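Local coordinates for DUF1491 domain-containing protein (Caulobacter crescentus, PDB 4GOQ), which is of unknown function and belongs to the DUF1491 family, folding as a small single-chain alpha/beta protein built round a mixed beta-sheet, at residues Ala49-Glu54 against Gln66-Thr71; Arg62-Pro67 against His102-Pro107. All coordinates share one frame; numbering follows the deposited sequence.

Contact 1. Residues Ala49-Glu54 against Gln66-Thr71; sequences ARLFSE and QPVRST
Gln-66 and Pro-67 lie against Leu-51 and Phe-52 where the chain leaves edge strand 62-65 of a mixed sheet and peels away from strand 48-56 toward helix 74-86. No direct hydrogen bond joins the two segments; three waters bridge the backbones as they part. One water accepts a hydrogen bond from Leu-51 N at 3.0 Å and lies within hydrogen-bonding distance of Gln-66 OE1 and Val-68 O (2.7 Å from each). Farther along, where the backbones stand wider, two more waters reach from Ala-49 O, one accepting from Ser-70 N and the other lying 3.0 Å from Ser-70 O. The carbonyl of Leu-51 points at carbon instead: Gln-66 CA lies 3.4 Å from Leu-51 O in a CA-H...O contact, with Pro-67 CD equally near.

The side chains of Gln-66 and Phe-52 run alongside each other in the same direction. With CG anti to its own carbonyl carbon (chi1 -65°) and the chain extended beyond, Gln-66 brings its CG 3.7 Å from Phe-52 CE1, and the amide is turned 58° to the ring. OE1 rests against the methylenes of Arg-50, while NE2 donates to the backbone oxygen of Glu-109 and Arg-50 NH2 to that of Gly-100. Cut back to an alanine, this residue is likely to leave Glu-109 O without its amide donor, the water at Leu-51 N with one polar neighbour fewer and the side of Phe-52 less well packed.

Apolar contact on the helix side comes from Leu-51 and Val-68, which both also touch Tyr-79 of helix 74-86; Leu-51 CD2 meets Val-68 CG1 at 3.8 Å. At the other end of the contact, Ser-53 OG sits 3.5 Å from Pro-67 CG.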
loop_
_atom_site.group_PDB
_atom_site.type_symbol
_atom_site.label_atom_id
_atom_site.label_comp_id
_atom_site.label_asym_id
_atom_site.label_seq_id
_atom_site.Cartn_x
_atom_site.Cartn_y
_atom_site.Cartn_z
ATOM N N ALA A 49 -10.073 -6.473 3.739
ATOM C CA ALA A 49 -8.995 -5.641 3.222
ATOM C C ALA A 49 -7.997 -5.265 4.306
ATOM O O ALA A 49 -8.316 -5.255 5.505
ATOM C CB ALA A 49 -9.584 -4.392 2.580
ATOM N N ARG A 50 -6.770 -4.953 3.874
ATOM C CA ARG A 50 -5.718 -4.541 4.776
ATOM C C ARG A 50 -5.080 -3.272 4.257
ATOM O O ARG A 50 -5.086 -3.026 3.052
ATOM C CB ARG A 50 -4.652 -5.648 4.920
ATOM C CG ARG A 50 -5.158 -6.888 5.669
ATOM C CD ARG A 50 -4.089 -7.977 5.654
ATOM N NE ARG A 50 -3.824 -8.474 4.298
ATOM C CZ ARG A 50 -2.803 -9.269 3.983
ATOM N NH1 ARG A 50 -1.961 -9.674 4.916
ATOM N NH2 ARG A 50 -2.625 -9.667 2.728
ATOM N N LEU A 51 -4.521 -2.484 5.159
ATOM C CA LEU A 51 -3.822 -1.254 4.775
ATOM C C LEU A 51 -2.403 -1.337 5.346
ATOM O O LEU A 51 -2.226 -1.696 6.517
ATOM C CB LEU A 51 -4.600 -0.045 5.305
ATOM C CG LEU A 51 -4.320 1.319 4.704
ATOM C CD1 LEU A 51 -4.689 1.360 3.216
ATOM C CD2 LEU A 51 -5.169 2.368 5.413
ATOM N N PHE A 52 -1.397 -1.099 4.488
ATOM C CA PHE A 52 0.007 -1.178 4.859
ATOM C C PHE A 52 0.674 0.189 4.681
ATOM O O PHE A 52 0.454 0.846 3.659
ATOM C CB PHE A 52 0.739 -2.260 4.000
ATOM C CG PHE A 52 0.191 -3.663 4.158
ATOM C CD1 PHE A 52 0.552 -4.449 5.249
ATOM C CD2 PHE A 52 -0.672 -4.203 3.212
ATOM C CE1 PHE A 52 0.053 -5.747 5.393
ATOM C CE2 PHE A 52 -1.154 -5.507 3.348
ATOM C CZ PHE A 52 -0.804 -6.265 4.446
ATOM N N SER A 53 1.444 0.621 5.691
ATOM C CA SER A 53 2.260 1.841 5.672
ATOM C C SER A 53 3.720 1.477 5.983
ATOM O O SER A 53 4.017 0.404 6.518
ATOM C CB SER A 53 1.745 2.916 6.625
ATOM O OG SER A 53 1.878 2.507 7.979
ATOM N N GLU A 54 4.629 2.368 5.620
ATOM C CA GLU A 54 6.067 2.142 5.764
ATOM C C GLU A 54 6.575 2.332 7.176
ATOM O O GLU A 54 6.180 3.258 7.869
ATOM C CB GLU A 54 6.824 3.091 4.841
ATOM C CG GLU A 54 6.471 2.944 3.379
ATOM C CD GLU A 54 7.229 3.882 2.460
ATOM O OE1 GLU A 54 8.457 3.716 2.290
ATOM O OE2 GLU A 54 6.587 4.794 1.906
ATOM N N GLN A 66 0.733 -2.363 9.697
ATOM C CA GLN A 66 -0.696 -2.061 9.494
ATOM C C GLN A 66 -1.056 -0.990 10.504
ATOM O O GLN A 66 -1.061 -1.262 11.704
ATOM C CB GLN A 66 -1.590 -3.304 9.606
ATOM C CG GLN A 66 -1.286 -4.300 8.487
ATOM C CD GLN A 66 -2.116 -5.537 8.622
ATOM O OE1 GLN A 66 -3.341 -5.478 8.633
ATOM N NE2 GLN A 66 -1.467 -6.687 8.743
ATOM N N PRO A 67 -1.214 0.270 10.048
ATOM C CA PRO A 67 -1.475 1.370 11.003
ATOM C C PRO A 67 -2.912 1.396 11.521
ATOM O O PRO A 67 -3.226 2.119 12.467
ATOM C CB PRO A 67 -1.179 2.617 10.176
ATOM C CG PRO A 67 -1.520 2.223 8.767
ATOM C CD PRO A 67 -1.180 0.755 8.646
ATOM N N VAL A 68 -3.779 0.614 10.887
ATOM C CA VAL A 68 -5.200 0.473 11.228
ATOM C C VAL A 68 -5.607 -0.936 10.769
ATOM O O VAL A 68 -5.115 -1.408 9.739
ATOM C CB VAL A 68 -6.094 1.600 10.621
ATOM C CG1 VAL A 68 -5.911 1.696 9.110
ATOM C CG2 VAL A 68 -7.585 1.420 10.987
ATOM N N ARG A 69 -6.428 -1.619 11.585
ATOM C CA ARG A 69 -6.944 -2.938 11.248
ATOM C C ARG A 69 -8.427 -2.906 11.395
ATOM O O ARG A 69 -8.931 -2.447 12.426
ATOM C CB ARG A 69 -6.372 -4.043 12.143
ATOM C CG ARG A 69 -4.871 -4.204 12.050
ATOM C CD ARG A 69 -4.424 -5.166 13.137
ATOM N NE ARG A 69 -2.967 -5.171 13.191
ATOM C CZ ARG A 69 -2.204 -6.135 12.702
ATOM N NH1 ARG A 69 -2.752 -7.228 12.183
ATOM N NH2 ARG A 69 -0.884 -6.038 12.771
ATOM N N SER A 70 -9.142 -3.368 10.361
ATOM C CA SER A 70 -10.591 -3.422 10.399
ATOM C C SER A 70 -11.133 -4.333 9.308
ATOM O O SER A 70 -10.677 -4.268 8.168
ATOM C CB SER A 70 -11.179 -2.016 10.246
ATOM O OG SER A 70 -12.591 -2.042 10.394
ATOM N N THR A 71 -12.175 -5.101 9.627
ATOM C CA THR A 71 -12.882 -5.904 8.621
ATOM C C THR A 71 -13.900 -5.009 7.872
ATOM O O THR A 71 -14.514 -5.455 6.895
ATOM C CB THR A 71 -13.597 -7.115 9.249
ATOM O OG1 THR A 71 -14.501 -6.659 10.249
ATOM C CG2 THR A 71 -12.618 -8.154 9.804
HETATM O O HOH W 1 -7.605 -4.512 8.130
HETATM O O HOH W 2 -9.536 -6.906 7.378
HETATM O O HOH W 3 -4.955 -3.420 8.010
#

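Contact 2. Residues Arg62-Pro67 against His102-Pro107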
loop_
_atom_site.group_PDB
_atom_site.type_symbol
_atom_site.label_atom_id
_atom_site.label_comp_id
_atom_site.label_asym_id
_atom_site.label_seq_id
_atom_site.Cartn_x
_atom_site.Cartn_y
_atom_site.Cartn_z
ATOM N N ARG A 62 13.627 -1.459 5.698
ATOM C CA ARG A 62 12.223 -1.122 5.469
ATOM C C ARG A 62 11.329 -2.339 5.622
ATOM O O ARG A 62 11.648 -3.427 5.125
ATOM C CB ARG A 62 12.031 -0.501 4.069
ATOM C CG ARG A 62 10.565 -0.290 3.637
ATOM C CD ARG A 62 9.899 0.960 4.206
ATOM N NE ARG A 62 10.396 2.177 3.560
ATOM C CZ ARG A 62 10.755 3.280 4.206
ATOM N NH1 ARG A 62 10.640 3.352 5.524
ATOM N NH2 ARG A 62 11.195 4.336 3.536
ATOM N N PHE A 63 10.177 -2.133 6.284
ATOM C CA PHE A 63 9.154 -3.153 6.423
ATOM C C PHE A 63 7.774 -2.478 6.381
ATOM O O PHE A 63 7.675 -1.244 6.405
ATOM C CB PHE A 63 9.367 -4.014 7.676
ATOM C CG PHE A 63 9.002 -3.394 9.017
ATOM C CD1 PHE A 63 9.945 -2.681 9.752
ATOM C CD2 PHE A 63 7.747 -3.597 9.574
ATOM C CE1 PHE A 63 9.613 -2.133 11.002
ATOM C CE2 PHE A 63 7.412 -3.035 10.809
ATOM C CZ PHE A 63 8.360 -2.340 11.533
ATOM N N TRP A 64 6.735 -3.279 6.221
ATOM C CA TRP A 64 5.367 -2.750 6.168
ATOM C C TRP A 64 4.593 -3.088 7.442
ATOM O O TRP A 64 4.600 -4.223 7.906
ATOM C CB TRP A 64 4.630 -3.285 4.931
ATOM C CG TRP A 64 5.278 -2.839 3.648
ATOM C CD1 TRP A 64 6.286 -3.462 2.971
ATOM C CD2 TRP A 64 5.024 -1.608 2.956
ATOM N NE1 TRP A 64 6.642 -2.717 1.857
ATOM C CE2 TRP A 64 5.871 -1.577 1.823
ATOM C CE3 TRP A 64 4.107 -0.558 3.148
ATOM C CZ2 TRP A 64 5.897 -0.485 0.944
ATOM C CZ3 TRP A 64 4.116 0.511 2.265
ATOM C CH2 TRP A 64 4.968 0.523 1.153
HETATM N N MSE A 65 3.943 -2.092 8.006
HETATM C CA MSE A 65 3.142 -2.223 9.225
HETATM C C MSE A 65 1.690 -1.948 8.857
HETATM O O MSE A 65 1.451 -1.334 7.815
HETATM C CB MSE A 65 3.652 -1.273 10.354
HETATM C CG MSE A 65 3.572 0.238 10.031
HETATM SE SE MSE A 65 4.232 1.459 11.466
HETATM C CE MSE A 65 3.279 3.038 10.977
ATOM N N GLN A 66 0.733 -2.363 9.697
ATOM C CA GLN A 66 -0.696 -2.061 9.494
ATOM C C GLN A 66 -1.056 -0.990 10.504
ATOM O O GLN A 66 -1.061 -1.262 11.704
ATOM C CB GLN A 66 -1.590 -3.304 9.606
ATOM C CG GLN A 66 -1.286 -4.300 8.487
ATOM C CD GLN A 66 -2.116 -5.537 8.622
ATOM O OE1 GLN A 66 -3.341 -5.478 8.633
ATOM N NE2 GLN A 66 -1.467 -6.687 8.743
ATOM N N PRO A 67 -1.214 0.270 10.048
ATOM C CA PRO A 67 -1.475 1.370 11.003
ATOM C C PRO A 67 -2.912 1.396 11.521
ATOM O O PRO A 67 -3.226 2.119 12.467
ATOM C CB PRO A 67 -1.179 2.617 10.176
ATOM C CG PRO A 67 -1.520 2.223 8.767
ATOM C CD PRO A 67 -1.180 0.755 8.646
ATOM N N HIS A 102 -0.707 -8.809 -1.426
ATOM C CA HIS A 102 -0.292 -7.417 -1.468
ATOM C C HIS A 102 0.866 -7.194 -2.478
ATOM O O HIS A 102 1.152 -6.036 -2.794
ATOM C CB HIS A 102 0.099 -6.920 -0.064
ATOM C CG HIS A 102 1.054 -7.851 0.627
ATOM N ND1 HIS A 102 2.346 -8.004 0.197
ATOM C CD2 HIS A 102 0.836 -8.688 1.669
ATOM C CE1 HIS A 102 2.895 -8.897 1.004
ATOM N NE2 HIS A 102 2.019 -9.342 1.906
ATOM N N PHE A 103 1.565 -8.283 -2.946
ATOM C CA PHE A 103 2.689 -8.216 -3.916
ATOM C C PHE A 103 3.888 -7.368 -3.420
ATOM O O PHE A 103 4.729 -6.938 -4.220
ATOM C CB PHE A 103 2.197 -7.691 -5.293
ATOM C CG PHE A 103 1.147 -8.607 -5.886
ATOM C CD1 PHE A 103 1.513 -9.773 -6.554
ATOM C CD2 PHE A 103 -0.210 -8.339 -5.720
ATOM C CE1 PHE A 103 0.536 -10.620 -7.101
ATOM C CE2 PHE A 103 -1.182 -9.189 -6.266
ATOM C CZ PHE A 103 -0.802 -10.318 -6.955
ATOM N N LEU A 104 3.978 -7.149 -2.108
ATOM C CA LEU A 104 5.097 -6.378 -1.546
ATOM C C LEU A 104 6.305 -7.276 -1.399
ATOM O O LEU A 104 6.159 -8.403 -0.927
ATOM C CB LEU A 104 4.700 -5.775 -0.181
ATOM C CG LEU A 104 3.528 -4.762 -0.238
ATOM C CD1 LEU A 104 2.967 -4.473 1.163
ATOM C CD2 LEU A 104 3.931 -3.496 -0.997
ATOM N N THR A 105 7.500 -6.786 -1.756
ATOM C CA THR A 105 8.710 -7.639 -1.635
ATOM C C THR A 105 9.380 -7.497 -0.269
ATOM O O THR A 105 10.091 -8.407 0.144
ATOM C CB THR A 105 9.720 -7.373 -2.748
ATOM O OG1 THR A 105 10.223 -6.039 -2.643
ATOM C CG2 THR A 105 9.147 -7.622 -4.129
ATOM N N GLU A 106 9.186 -6.351 0.409
ATOM C CA GLU A 106 9.765 -6.089 1.733
ATOM C C GLU A 106 8.988 -6.865 2.799
ATOM O O GLU A 106 7.819 -7.178 2.574
ATOM C CB GLU A 106 9.746 -4.576 2.064
ATOM C CG GLU A 106 10.437 -3.670 1.042
ATOM C CD GLU A 106 9.619 -3.293 -0.178
ATOM O OE1 GLU A 106 8.399 -3.584 -0.207
ATOM O OE2 GLU A 106 10.216 -2.755 -1.140
ATOM N N PRO A 107 9.575 -7.117 3.991
ATOM C CA PRO A 107 8.829 -7.828 5.039
ATOM C C PRO A 107 7.591 -7.070 5.488
ATOM O O PRO A 107 7.541 -5.836 5.477
ATOM C CB PRO A 107 9.844 -7.940 6.181
ATOM C CG PRO A 107 11.177 -7.852 5.524
ATOM C CD PRO A 107 10.955 -6.831 4.431
#
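Trp-64 presents one face of its indole to Leu-104, whose CD1 sits over the five-membered ring, 3.8 Å from the centroid and only 10° off the normal, a CH-pi contact. The two side chains cross at about a right angle, and the second methyl, Leu-104 CD2, reaches Trp-64 CE2 at 3.9 Å, so both branches of the leucine lie against the indole. Trp-9 of helix 6-19 touches both residues, which places the contact between the edge strand 62-65 and that helix.

The indole edge is held by Glu-106. Trp-64 NE1 donates to Glu-106 OE1 at 2.8 Å in a nearly straight bond (170°). The acceptor lies close to the ring plane, while the N-H meets OE1 from above the carboxylate plane; ring and carboxylate planes are 60° apart. A bend at chi2 brings the carboxylate round to NE1. Glu-106 CB also packs near the pyrrole edge, 3.6 Å from Trp-64 NE1. The other oxygen, OE2, accepts from Trp-9 NE1, and one carboxylate thus ties two indoles together.

On the backbone, Trp-64 N donates to Pro-107 O at 2.8 Å; with the bond between Trp-64 and Glu-109, this pins the chain's C-terminal tail along the edge strand. Phe-63 CB lies 4.2 Å from Pro-107 CB, and Pro-107 CD rests near Arg-62 O.

With an indole N-H on each oxygen, Glu-106 has both ends of its carboxylate engaged, which is likely to fix its rotation and to favour the charged form.

Overall arrangement
Contacts 1 and 2 lie on neighbouring strands of one sheet, their centres about 10 Å apart, and share Gln-66 and Pro-67, where strand 62-65 gives way to the loop before helix 74-86. The strands meet through a probable hydrogen bond from Ser-53 N to the backbone O of Met-65 (2.9 Å), which is selenomethionine in this crystal, and a salt bridge between Glu-54 OE1 and Arg-62 NE (2.8 Å). Glu-54 CG packs 3.6 Å from Trp-64 CZ3. Contact 1 turns toward helix 74-86 and contact 2 toward helix 6-19. No active site is known; a glycerol, probably from the crystallisation liquor, sits beside the Glu-54 and Arg-62 pair.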